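Local atomic coordinates of ribokinase (Cryptococcus neoformans var. grubii serotype A, PDB entry 6CW5), a protein that probably phosphorylates D-ribose at O-5 with ATP and a divalent metal ion, giving D-ribose 5-phosphate for nucleotide synthesis and the pentose phosphate pathway. Residues 145-149 with 150-154; 218-221 with 222-226. One frame throughout, in Å; residues are numbered along the deposited sequence.

Contact 1 (145-149 with 150-154); sequences NEVPL and SSTLA
Pro148 O receives two backbone N-H groups of the first helical turn, Thr152 N at 3.2 Å and Ser151 N at 2.9 Å, while Leu149 O takes up Leu153 N at 2.8 Å. The two donors on Pro148 O use different approaches: Thr152 N lies in the carbonyl plane, with a nearly straight N-H (164°), whereas Ser151 N stands above that plane and its N-H is bent to 132°. Pro148 occupies the N-cap position, and its carbonyl takes the first i to i+4 bond of helix 149-161. A water ties the loop to the same turn. It donates to Asn145 OD1 and Val147 O and accepts from Thr152 OG1 at 2.6 Å. The hydroxyl faces this water because OG1 stands anti to the carbonyl carbon (chi1 -66°), swung back toward the loop, where Val147 CG2 also touches it, 3.4 Å from Thr152 OG1. The valine and threonine side chains meet at about a right angle. One turn apart, Leu149 and Leu153 pack at a slant, Leu149 CG lying 3.8 Å from Leu153 CD1, and Leu153 CG rests 3.2 Å from Leu149 O. Glu146, predicted to bind the substrate, turns away from the helix; its OE1 accepts from Lys51 N and bonds Ser20 OG, and OE2 is hydrogen-bonded to a glycerol, probably from the crystallisation liquor. Ser151 OG is held by Arg18, and Ser150 OG pairs with Ser150 OG of the second subunit, whose Thr130 OG1 bonds Leu149 N. The loop carries the chain from strand 140-143, an inner strand of the nine-stranded sheet between strands 15-18 and 167-170, into helix 149-161, whose first turn meets the other subunit of the homodimer.

Contact 2 (218-221 with 222-226); sequences DELQ and AKASA
Ser225 grips Gln221 O twice, through its backbone N at 2.9 Å and through its hydroxyl, Ser225 OG, also at 2.9 Å. The two donors come from opposite faces of the carbonyl plane, tilted 29° and 34° from it. With OG anti to its own carbonyl carbon (chi1 -75°), the serine side chain folds back along the helix to make the second bond. The same Ser225 OG accepts from a water at 2.7 Å, and this water gives a weak bond to Gln221 OE1 at the end of an extended side chain. On another flank Glu219 and Lys223 run side by side, pointing the same way. Their aliphatic parts touch, Glu219 CG lying 4.0 Å from Lys223 CG, but Glu219 OE2 and Lys223 NZ remain 4.5 Å apart, so the attraction falls short of a salt bridge. A bend at chi2 brings Lys223 CE to 3.8 Å from Glu219 OE2. Both side chains are on the solvent side. These neighbours are spaced by the opening turns of helix 220-233, an alpha helix of the PfkB-family alpha/beta fold whose opening turns have an apolar inward flank and a polar outer one: Glu219 O accepts from Lys223 N, and Leu220 O from Ala224 N, each as a nearly straight i to i+4 bond. At its start a second water joins Asp218 O to Ala222 N, an amide of the first turn. On the inward flank Leu220 CD1 lies 4.2 Å from Ala224 CB. Both residues lean on Leu247, in a segment predicted to bind ATP, and Ala224 also meets Leu253 on strand 252-255. Leu253 is touched as well by Gln221 and Ser225, while Val261 lies against Ser225 and Ala215 against Lys223.

How the contacts relate
Contact 1 and contact 2 mark the starts of two separate helices, their centres 31 Å apart and their nearest atoms about 21 Å apart, so neither touches the other. Contact 1 is the more central, about 13 Å from the chain centre against about 22 Å for contact 2. They lie near different parts of the active-site region. Residues 145-149 include Glu146, predicted to bind the substrate, with the Val147 side chain about 7 Å from Gly52 of the same site; residues 218-226 lie by the nucleotide loop, the Leu220 side chain about 7 Å from Gly248, which binds ADP in a crystal structure of this protein, although no nucleotide is bound to this chain here. Contact 1 also reaches the dimer partner, which contact 2 does not.

Contact 1 (145-149 with 150-154)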
# COMPACT_ATOMS: atom_id res chain seq x y z
N ASN A 145 -5.95 -1.22 -11.50
CA ASN A 145 -5.95 -2.12 -10.35
C ASN A 145 -5.11 -3.36 -10.60
O ASN A 145 -5.44 -4.43 -10.08
CB ASN A 145 -7.38 -2.53 -9.95
CG ASN A 145 -7.45 -3.19 -8.56
OD1 ASN A 145 -6.75 -2.76 -7.63
ND2 ASN A 145 -8.28 -4.24 -8.41
N GLU A 146 -4.03 -3.25 -11.36
CA GLU A 146 -3.17 -4.40 -11.61
C GLU A 146 -1.89 -4.38 -10.78
O GLU A 146 -0.97 -5.16 -11.08
CB GLU A 146 -2.80 -4.50 -13.10
CG GLU A 146 -4.01 -4.87 -13.97
CD GLU A 146 -3.68 -5.11 -15.45
OE1 GLU A 146 -2.65 -4.61 -15.96
OE2 GLU A 146 -4.52 -5.77 -16.11
N VAL A 147 -1.80 -3.49 -9.79
CA VAL A 147 -0.71 -3.45 -8.82
C VAL A 147 -1.34 -3.54 -7.44
O VAL A 147 -2.59 -3.54 -7.36
CB VAL A 147 0.15 -2.18 -9.01
CG1 VAL A 147 0.62 -2.13 -10.47
CG2 VAL A 147 -0.64 -0.90 -8.64
N PRO A 148 -0.57 -3.63 -6.34
CA PRO A 148 -1.20 -3.84 -5.03
C PRO A 148 -2.12 -2.69 -4.73
O PRO A 148 -1.76 -1.53 -4.93
CB PRO A 148 -0.02 -3.86 -4.04
CG PRO A 148 1.14 -4.36 -4.90
CD PRO A 148 0.91 -3.71 -6.24
N LEU A 149 -3.32 -3.01 -4.23
CA LEU A 149 -4.30 -1.94 -4.04
C LEU A 149 -3.79 -0.89 -3.06
O LEU A 149 -4.07 0.30 -3.21
CB LEU A 149 -5.63 -2.51 -3.55
CG LEU A 149 -6.76 -1.48 -3.29
CD1 LEU A 149 -7.07 -0.67 -4.55
CD2 LEU A 149 -8.04 -2.23 -2.75
N SER A 150 -3.06 -1.31 -2.02
CA SER A 150 -2.57 -0.33 -1.07
C SER A 150 -1.70 0.72 -1.76
O SER A 150 -1.67 1.88 -1.33
CB SER A 150 -1.79 -0.99 0.08
OG SER A 150 -0.60 -1.60 -0.38
N SER A 151 -0.98 0.32 -2.80
CA SER A 151 -0.12 1.28 -3.51
C SER A 151 -0.96 2.24 -4.33
O SER A 151 -0.78 3.46 -4.26
CB SER A 151 0.90 0.52 -4.37
OG SER A 151 1.86 1.40 -4.97
N THR A 152 -1.94 1.71 -5.08
CA THR A 152 -2.88 2.59 -5.76
C THR A 152 -3.55 3.56 -4.78
O THR A 152 -3.64 4.76 -5.04
CB THR A 152 -3.92 1.75 -6.50
OG1 THR A 152 -3.28 1.01 -7.56
CG2 THR A 152 -5.06 2.63 -7.08
N LEU A 153 -4.02 3.05 -3.62
CA LEU A 153 -4.65 3.93 -2.64
C LEU A 153 -3.69 5.03 -2.17
O LEU A 153 -4.09 6.19 -1.98
CB LEU A 153 -5.10 3.11 -1.43
CG LEU A 153 -6.22 2.11 -1.75
CD1 LEU A 153 -6.38 1.19 -0.56
CD2 LEU A 153 -7.52 2.88 -1.99
N ALA A 154 -2.43 4.66 -1.92
CA ALA A 154 -1.46 5.63 -1.43
C ALA A 154 -1.23 6.75 -2.45
O ALA A 154 -1.19 7.93 -2.09
CB ALA A 154 -0.14 4.91 -1.10
O HOH W 1 -4.35 -1.37 -7.41

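Contact 2 (218-221 with 222-226)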
# COMPACT_ATOMS: atom_id res chain seq x y z
N ASP A 218 -30.29 -1.71 -26.83
CA ASP A 218 -31.14 -0.57 -27.14
C ASP A 218 -31.47 0.25 -25.90
O ASP A 218 -31.71 1.46 -26.01
CB ASP A 218 -32.44 -1.03 -27.82
N GLU A 219 -31.49 -0.38 -24.73
CA GLU A 219 -31.78 0.26 -23.46
C GLU A 219 -30.53 0.72 -22.73
O GLU A 219 -30.62 1.35 -21.67
CB GLU A 219 -32.54 -0.72 -22.58
CG GLU A 219 -33.63 -0.13 -21.75
CD GLU A 219 -34.72 -1.14 -21.47
OE1 GLU A 219 -34.57 -2.29 -21.94
OE2 GLU A 219 -35.72 -0.80 -20.81
N LEU A 220 -29.36 0.43 -23.29
CA LEU A 220 -28.12 0.60 -22.56
C LEU A 220 -27.83 2.07 -22.28
O LEU A 220 -27.47 2.42 -21.15
CB LEU A 220 -26.97 -0.04 -23.32
CG LEU A 220 -25.61 -0.00 -22.61
CD1 LEU A 220 -25.73 -0.40 -21.13
CD2 LEU A 220 -24.63 -0.92 -23.33
N GLN A 221 -27.98 2.94 -23.29
CA GLN A 221 -27.71 4.36 -23.07
C GLN A 221 -28.57 4.89 -21.93
O GLN A 221 -28.07 5.56 -21.02
CB GLN A 221 -27.97 5.17 -24.35
CG GLN A 221 -27.56 6.64 -24.19
CD GLN A 221 -28.01 7.54 -25.32
OE1 GLN A 221 -28.48 8.67 -25.07
NE2 GLN A 221 -27.85 7.08 -26.57
N ALA A 222 -29.86 4.55 -21.95
CA ALA A 222 -30.78 5.00 -20.92
C ALA A 222 -30.41 4.45 -19.55
O ALA A 222 -30.40 5.19 -18.56
CB ALA A 222 -32.22 4.60 -21.29
N LYS A 223 -30.17 3.13 -19.45
CA LYS A 223 -29.90 2.53 -18.14
C LYS A 223 -28.56 2.96 -17.60
O LYS A 223 -28.40 3.16 -16.38
CB LYS A 223 -29.94 1.00 -18.24
CG LYS A 223 -31.28 0.40 -18.56
CD LYS A 223 -32.24 0.55 -17.41
CE LYS A 223 -33.56 -0.13 -17.75
NZ LYS A 223 -34.44 -0.17 -16.56
N ALA A 224 -27.55 3.06 -18.47
CA ALA A 224 -26.24 3.50 -18.00
C ALA A 224 -26.28 4.97 -17.59
O ALA A 224 -25.60 5.35 -16.62
CB ALA A 224 -25.18 3.27 -19.08
N SER A 225 -27.07 5.80 -18.28
CA SER A 225 -27.18 7.21 -17.89
C SER A 225 -27.79 7.33 -16.50
O SER A 225 -27.29 8.08 -15.65
CB SER A 225 -28.02 8.00 -18.89
OG SER A 225 -27.31 8.25 -20.08
N ALA A 226 -28.90 6.62 -16.28
CA ALA A 226 -29.52 6.60 -14.95
C ALA A 226 -28.58 6.01 -13.92
O ALA A 226 -28.51 6.49 -12.78
CB ALA A 226 -30.85 5.83 -14.98
O HOH W 2 -31.13 3.73 -24.42
O HOH W 3 -28.34 9.91 -21.90